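Local coordinates for uncharacterized protein (Thermanaerovibrio acidaminovorans, PDB 3QOO) that is of unknown function but adopts a hot-dog fold and is probably related to the fluoroacetyl-CoA-specific thioesterases, at residues K20-V24 and S25-T29; A105-H109 and G110-T114; V120-T124 and D125-K129. One frame throughout, in Å; residues are numbered along the deposited sequence.

Contact 1: residues K20-V24 and S25-T29. With NA (sodium ion), chain B.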
# COMPACT_ATOMS: atom_id res chain seq x y z
N LYS A 20 -4.96 5.12 15.19
CA LYS A 20 -4.45 3.79 15.05
C LYS A 20 -3.21 3.68 15.93
O LYS A 20 -2.27 4.45 15.72
CB LYS A 20 -4.11 3.61 13.56
CG LYS A 20 -3.30 2.46 13.19
CD LYS A 20 -3.99 1.16 13.34
CE LYS A 20 -3.04 0.06 12.92
NZ LYS A 20 -3.61 -1.31 13.10
N LYS A 21 -3.17 2.71 16.84
CA LYS A 21 -1.97 2.45 17.63
C LYS A 21 -1.03 1.53 16.84
O LYS A 21 -1.44 0.50 16.28
CB LYS A 21 -2.28 1.79 18.99
CG LYS A 21 -1.09 1.94 19.94
CD LYS A 21 -1.37 1.56 21.33
CE LYS A 21 -2.43 2.40 21.90
NZ LYS A 21 -1.97 3.70 22.44
N VAL A 22 0.24 1.88 16.78
CA VAL A 22 1.19 1.08 16.01
C VAL A 22 1.53 -0.17 16.82
O VAL A 22 2.10 -0.09 17.91
CB VAL A 22 2.45 1.86 15.63
CG1 VAL A 22 3.41 0.98 14.84
CG2 VAL A 22 2.09 3.14 14.87
N SER A 23 1.26 -1.33 16.23
CA SER A 23 1.50 -2.62 16.85
C SER A 23 2.39 -3.49 15.96
O SER A 23 2.67 -3.14 14.82
CB SER A 23 0.20 -3.34 17.17
OG SER A 23 -0.41 -3.82 15.97
N VAL A 24 2.80 -4.64 16.48
CA VAL A 24 3.72 -5.50 15.74
C VAL A 24 3.13 -5.91 14.37
O VAL A 24 3.85 -5.99 13.38
CB VAL A 24 4.21 -6.71 16.61
CG1 VAL A 24 3.04 -7.62 16.99
CG2 VAL A 24 5.40 -7.46 15.95
N SER A 25 1.81 -6.09 14.28
CA SER A 25 1.21 -6.48 13.00
C SER A 25 1.25 -5.38 11.96
O SER A 25 1.07 -5.62 10.77
CB SER A 25 -0.20 -6.99 13.18
OG SER A 25 -1.05 -5.99 13.64
N ASP A 26 1.51 -4.15 12.39
CA ASP A 26 1.63 -2.99 11.53
C ASP A 26 3.06 -2.73 11.10
O ASP A 26 3.28 -1.83 10.31
CB ASP A 26 1.10 -1.74 12.26
CG ASP A 26 -0.31 -1.90 12.75
OD1 ASP A 26 -1.16 -2.20 11.89
OD2 ASP A 26 -0.56 -1.72 13.97
N THR A 27 4.03 -3.49 11.60
CA THR A 27 5.45 -3.24 11.30
C THR A 27 6.03 -4.42 10.56
O THR A 27 7.03 -4.26 9.81
CB THR A 27 6.28 -3.01 12.57
OG1 THR A 27 6.40 -4.25 13.31
CG2 THR A 27 5.73 -1.92 13.44
N VAL A 28 5.48 -5.61 10.81
CA VAL A 28 6.05 -6.84 10.26
C VAL A 28 5.90 -6.81 8.75
O VAL A 28 6.69 -7.43 8.01
CB VAL A 28 5.37 -8.11 10.83
CG1 VAL A 28 5.60 -8.19 12.32
CG2 VAL A 28 3.88 -8.18 10.44
N THR A 29 4.90 -6.06 8.30
CA THR A 29 4.61 -5.86 6.89
C THR A 29 5.60 -4.92 6.16
O THR A 29 5.48 -4.69 4.93
CB THR A 29 3.18 -5.38 6.73
OG1 THR A 29 2.91 -4.32 7.67
CG2 THR A 29 2.22 -6.55 7.02
NA NA B . -1.96 -5.72 15.83
O HOH W 1 -0.11 -7.10 16.64
O HOH W 2 -3.60 -4.21 15.04
O HOH W 3 -3.35 -7.63 15.41
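Asp26 folds back onto the chain before it, and its carboxylate joins Lys20 to Ser23. CB lies 3.3 Å from Ser23 O, the same oxygen that accepts a hydrogen bond from the backbone N of Asp26. With CG anti to its own carbonyl carbon (chi1 -56°), the carboxylate swings beside the backbone N and back toward Ser23. OD1 takes the salt bridge, 2.9 Å from Lys20 NZ, which approaches on the syn side a little out of plane; a weaker bond runs from NZ to OD2. OD2 is gripped twice by Ser23: its anti lone pair receives Ser23 N at 2.9 Å, while Ser23 OG donates from above the carboxylate plane. These bonds fix the rotation of the buried carboxylate. Since Ser23 OG gives its proton to Asp26, its oxygen can also coordinate the sodium ion at 2.5 Å. Ser25 OG binds the same ion at 2.4 Å, and three waters complete the ligands seen. Further along, Val24 O accepts both Thr27 N and Val28 N. Met39 and Ala43 touch the Asp26 side chain. Here strand 15-21 runs out into successive tight turns, where the aspartate side chain accepts the backbone N-H and the hydroxyl of the residue three before it, beside a sodium site that uses two serine hydroxyls.

Contact 2: residues A105-H109 and G110-T114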
# COMPACT_ATOMS: atom_id res chain seq x y z
N ALA A 105 -1.57 11.35 7.80
CA ALA A 105 -1.33 10.63 9.04
C ALA A 105 -0.37 11.44 9.87
O ALA A 105 0.71 11.80 9.42
CB ALA A 105 -0.78 9.23 8.75
N ASP A 106 -0.76 11.69 11.11
CA ASP A 106 -0.02 12.54 12.02
C ASP A 106 0.04 11.87 13.39
O ASP A 106 -0.81 11.06 13.75
CB ASP A 106 -0.73 13.90 12.17
CG ASP A 106 -1.03 14.55 10.84
OD1 ASP A 106 -2.22 14.66 10.46
OD2 ASP A 106 -0.08 14.94 10.17
N ASP A 107 1.04 12.22 14.15
CA ASP A 107 1.07 11.83 15.53
C ASP A 107 1.40 13.06 16.32
O ASP A 107 1.48 14.16 15.76
CB ASP A 107 2.01 10.65 15.72
CG ASP A 107 3.50 10.99 15.56
OD1 ASP A 107 3.86 12.19 15.55
OD2 ASP A 107 4.33 10.06 15.40
N PRO A 108 1.56 12.91 17.63
CA PRO A 108 1.81 14.09 18.46
C PRO A 108 3.04 14.92 18.04
O PRO A 108 3.15 16.11 18.39
CB PRO A 108 2.06 13.47 19.84
CG PRO A 108 1.35 12.14 19.79
CD PRO A 108 1.52 11.66 18.41
N HIS A 109 3.97 14.30 17.34
CA HIS A 109 5.18 14.97 16.96
C HIS A 109 5.14 15.57 15.57
O HIS A 109 6.04 16.27 15.21
CB HIS A 109 6.36 14.01 17.08
CG HIS A 109 6.56 13.53 18.47
ND1 HIS A 109 7.24 14.27 19.41
CD2 HIS A 109 6.08 12.44 19.11
CE1 HIS A 109 7.20 13.63 20.57
NE2 HIS A 109 6.50 12.52 20.41
N GLY A 110 4.08 15.34 14.82
CA GLY A 110 3.92 15.88 13.49
C GLY A 110 3.51 14.83 12.46
O GLY A 110 3.17 13.70 12.79
N PRO A 111 3.53 15.20 11.18
CA PRO A 111 3.12 14.31 10.10
C PRO A 111 4.07 13.12 9.94
O PRO A 111 5.29 13.30 10.04
CB PRO A 111 3.18 15.20 8.86
CG PRO A 111 3.29 16.58 9.31
CD PRO A 111 3.83 16.58 10.70
N VAL A 112 3.50 11.95 9.68
CA VAL A 112 4.28 10.77 9.43
C VAL A 112 4.10 10.21 8.01
O VAL A 112 4.98 9.52 7.51
CB VAL A 112 4.06 9.68 10.48
CG1 VAL A 112 4.59 10.12 11.83
CG2 VAL A 112 2.59 9.25 10.60
N ALA A 113 2.96 10.46 7.37
CA ALA A 113 2.71 9.97 6.01
C ALA A 113 1.59 10.77 5.38
O ALA A 113 0.75 11.38 6.08
CB ALA A 113 2.35 8.48 5.98
N THR A 114 1.54 10.76 4.06
CA THR A 114 0.43 11.27 3.27
C THR A 114 0.07 10.23 2.22
O THR A 114 0.85 9.30 1.96
CB THR A 114 0.77 12.59 2.61
OG1 THR A 114 1.95 12.46 1.85
CG2 THR A 114 0.90 13.70 3.68
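Ala105 and Ala113 pair through the backbone: Ala105 N donates to Ala113 O at 2.9 Å, and Ala105 O accepts Val112 N at 2.8 Å and, weakly, Ala113 N. Two residues thus face one, a classic beta bulge. Nearer the turn, Asp107 N bonds to Gly110 O, and Gly110 N returns to Asp107 O at 3.0 Å. Together these bonds close the beta hairpin of strands 98-107 and 110-123 with a type I turn from Asp107 to Gly110, at one end of the hot-dog sheet. Among side-chain polar bonds, Asp107 OD1 accepts His109 N at 2.8 Å from above the carboxylate plane, an Asx turn inside the hairpin loop. A chi1 of 71° sets its CG between backbone N and carbonyl carbon, with OD1 near His109 N. The same OD1 forms a salt bridge to Arg134 of the second subunit, whose Phe135 also meets the His109 ring. Apolar contacts gather round Ala105: its CB touches Val112 CG2 at 3.8 Å and Ala113 CB at 4.2 Å, and Phe44 of helix 41-56 touches all three residues. On the other face, in one of its two conformers, Asp106 OD2 rests against Pro111 CA and CB, at 3.3 Å from CA.

Contact 3: residues V120-T124 and D125-K129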
# COMPACT_ATOMS: atom_id res chain seq x y z
N VAL A 120 -13.65 3.07 -7.05
CA VAL A 120 -14.72 2.99 -8.04
C VAL A 120 -15.96 2.40 -7.39
O VAL A 120 -15.87 1.49 -6.57
CB VAL A 120 -14.30 2.19 -9.31
CG1 VAL A 120 -13.94 0.72 -9.00
CG2 VAL A 120 -15.37 2.25 -10.39
N VAL A 121 -17.13 2.93 -7.75
CA VAL A 121 -18.37 2.37 -7.29
C VAL A 121 -18.82 1.28 -8.24
O VAL A 121 -18.85 1.49 -9.47
CB VAL A 121 -19.47 3.46 -7.16
CG1 VAL A 121 -20.81 2.81 -6.84
CG2 VAL A 121 -19.04 4.47 -6.17
N VAL A 122 -19.11 0.10 -7.69
CA VAL A 122 -19.46 -1.06 -8.48
C VAL A 122 -20.75 -1.66 -7.93
O VAL A 122 -21.04 -1.54 -6.75
CB VAL A 122 -18.31 -2.14 -8.46
CG1 VAL A 122 -16.94 -1.59 -8.91
CG2 VAL A 122 -18.16 -2.79 -7.09
N SER A 123 -21.46 -2.37 -8.81
CA SER A 123 -22.50 -3.29 -8.44
C SER A 123 -21.88 -4.57 -7.89
O SER A 123 -21.00 -5.15 -8.53
CB SER A 123 -23.30 -3.67 -9.68
OG SER A 123 -24.01 -4.86 -9.50
N THR A 124 -22.30 -5.00 -6.71
CA THR A 124 -21.77 -6.22 -6.10
C THR A 124 -22.08 -7.41 -7.04
O THR A 124 -21.26 -8.31 -7.17
CB THR A 124 -22.33 -6.47 -4.69
OG1 THR A 124 -23.72 -6.66 -4.78
CG2 THR A 124 -22.03 -5.28 -3.81
N ASP A 125 -23.26 -7.41 -7.66
CA ASP A 125 -23.58 -8.51 -8.59
C ASP A 125 -22.62 -8.57 -9.78
O ASP A 125 -22.11 -9.63 -10.13
CB ASP A 125 -25.04 -8.39 -9.08
CG ASP A 125 -26.08 -8.72 -7.99
OD1 ASP A 125 -25.74 -9.29 -6.92
OD2 ASP A 125 -27.27 -8.41 -8.21
N LEU A 126 -22.37 -7.41 -10.38
CA LEU A 126 -21.48 -7.37 -11.51
C LEU A 126 -20.04 -7.69 -11.10
O LEU A 126 -19.33 -8.33 -11.87
CB LEU A 126 -21.59 -6.04 -12.24
CG LEU A 126 -22.92 -5.72 -12.89
CD1 LEU A 126 -22.86 -4.37 -13.61
CD2 LEU A 126 -23.41 -6.84 -13.82
N LEU A 127 -19.63 -7.27 -9.91
CA LEU A 127 -18.30 -7.60 -9.40
C LEU A 127 -18.15 -9.12 -9.26
O LEU A 127 -17.15 -9.70 -9.69
CB LEU A 127 -18.08 -6.93 -8.03
CG LEU A 127 -16.79 -7.25 -7.31
CD1 LEU A 127 -15.58 -6.85 -8.13
CD2 LEU A 127 -16.75 -6.58 -5.95
N GLU A 128 -19.16 -9.77 -8.69
CA GLU A 128 -19.14 -11.22 -8.51
C GLU A 128 -19.01 -11.92 -9.84
O GLU A 128 -18.25 -12.88 -9.97
CB GLU A 128 -20.42 -11.67 -7.78
CG GLU A 128 -20.39 -13.12 -7.31
CD GLU A 128 -19.55 -13.34 -6.10
OE1 GLU A 128 -19.67 -12.55 -5.13
OE2 GLU A 128 -18.80 -14.33 -6.10
N LYS A 129 -19.72 -11.41 -10.84
CA LYS A 129 -19.65 -11.98 -12.18
C LYS A 129 -18.29 -11.76 -12.83
O LYS A 129 -17.78 -12.65 -13.51
CB LYS A 129 -20.77 -11.47 -13.06
CG LYS A 129 -22.12 -12.04 -12.70
CD LYS A 129 -23.15 -11.80 -13.77
CE LYS A 129 -24.46 -12.49 -13.40
NZ LYS A 129 -24.25 -13.64 -12.49
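Asp125 follows Thr124 into the first turn of helix 124-134, and its CB lies 3.7 Å from Ser123 OG, the hydroxyl of the last strand residue. Its carboxylate turns away from this oxygen, with CG beside its own backbone N. Next, Leu126 makes the capping contact: its backbone N donates to Ser123 OG at 3.2 Å, almost straight, with an N-H...O angle of 171°. The hydroxyl reaches that N-H because Ser123 OG stands anti to its own backbone N (chi1 160°), turned forward over the open end of the helix. The Leu126 side chain lies against the same serine, CG 3.8 Å from Ser123 CB, so carbon contact accompanies the polar bond. Leu127 N then donates to Ser123 O at 2.9 Å, which makes Ser123 the acceptor of the first helical bond as well as the source of the capping hydroxyl. From CB, which rests 3.5 Å from Ser123 O, the Leu127 side chain heads back toward the strand, and CD2 touches Val122 CG2 at 4.2 Å. Val122 also packs on Val65 and Val67 of the neighbouring strand 64-75, while Leu127 meets Leu35 of the second subunit. Glu128 continues the helical pattern, its N bonding to Thr124 O at 3.0 Å, and its CB passes alongside that carbonyl oxygen. Lys129 N donates the next bond, to Asp125 O, within the helix. The axes of strand 120-123 and of helix residues 125-129 stand at 85°, so the chain turns sharply as it leaves the sheet. The joint is a serine N-cap at a strand-to-helix junction, where the final strand of the hot-dog sheet passes directly into the C-terminal helix.

Overall arrangement
Contacts 1, 2 and 3 follow one another along the chain and all reach the five-stranded antiparallel sheet of the hot-dog fold. Contact 1 leaves strand 15-21, an edge strand within this chain; contacts 2 and 3 sit at the start and end of strand 110-123. The centres of contacts 1 and 2 are about 15 Å apart, with nearest atoms about 7 Å apart, whereas contact 3 lies across the chain's centre, its centre about 31 Å from that of contact 1 and 35 Å from that of contact 2. None touches another. Thr29 and the regions at both ends of strand 110-123 take part in contacts between the subunits.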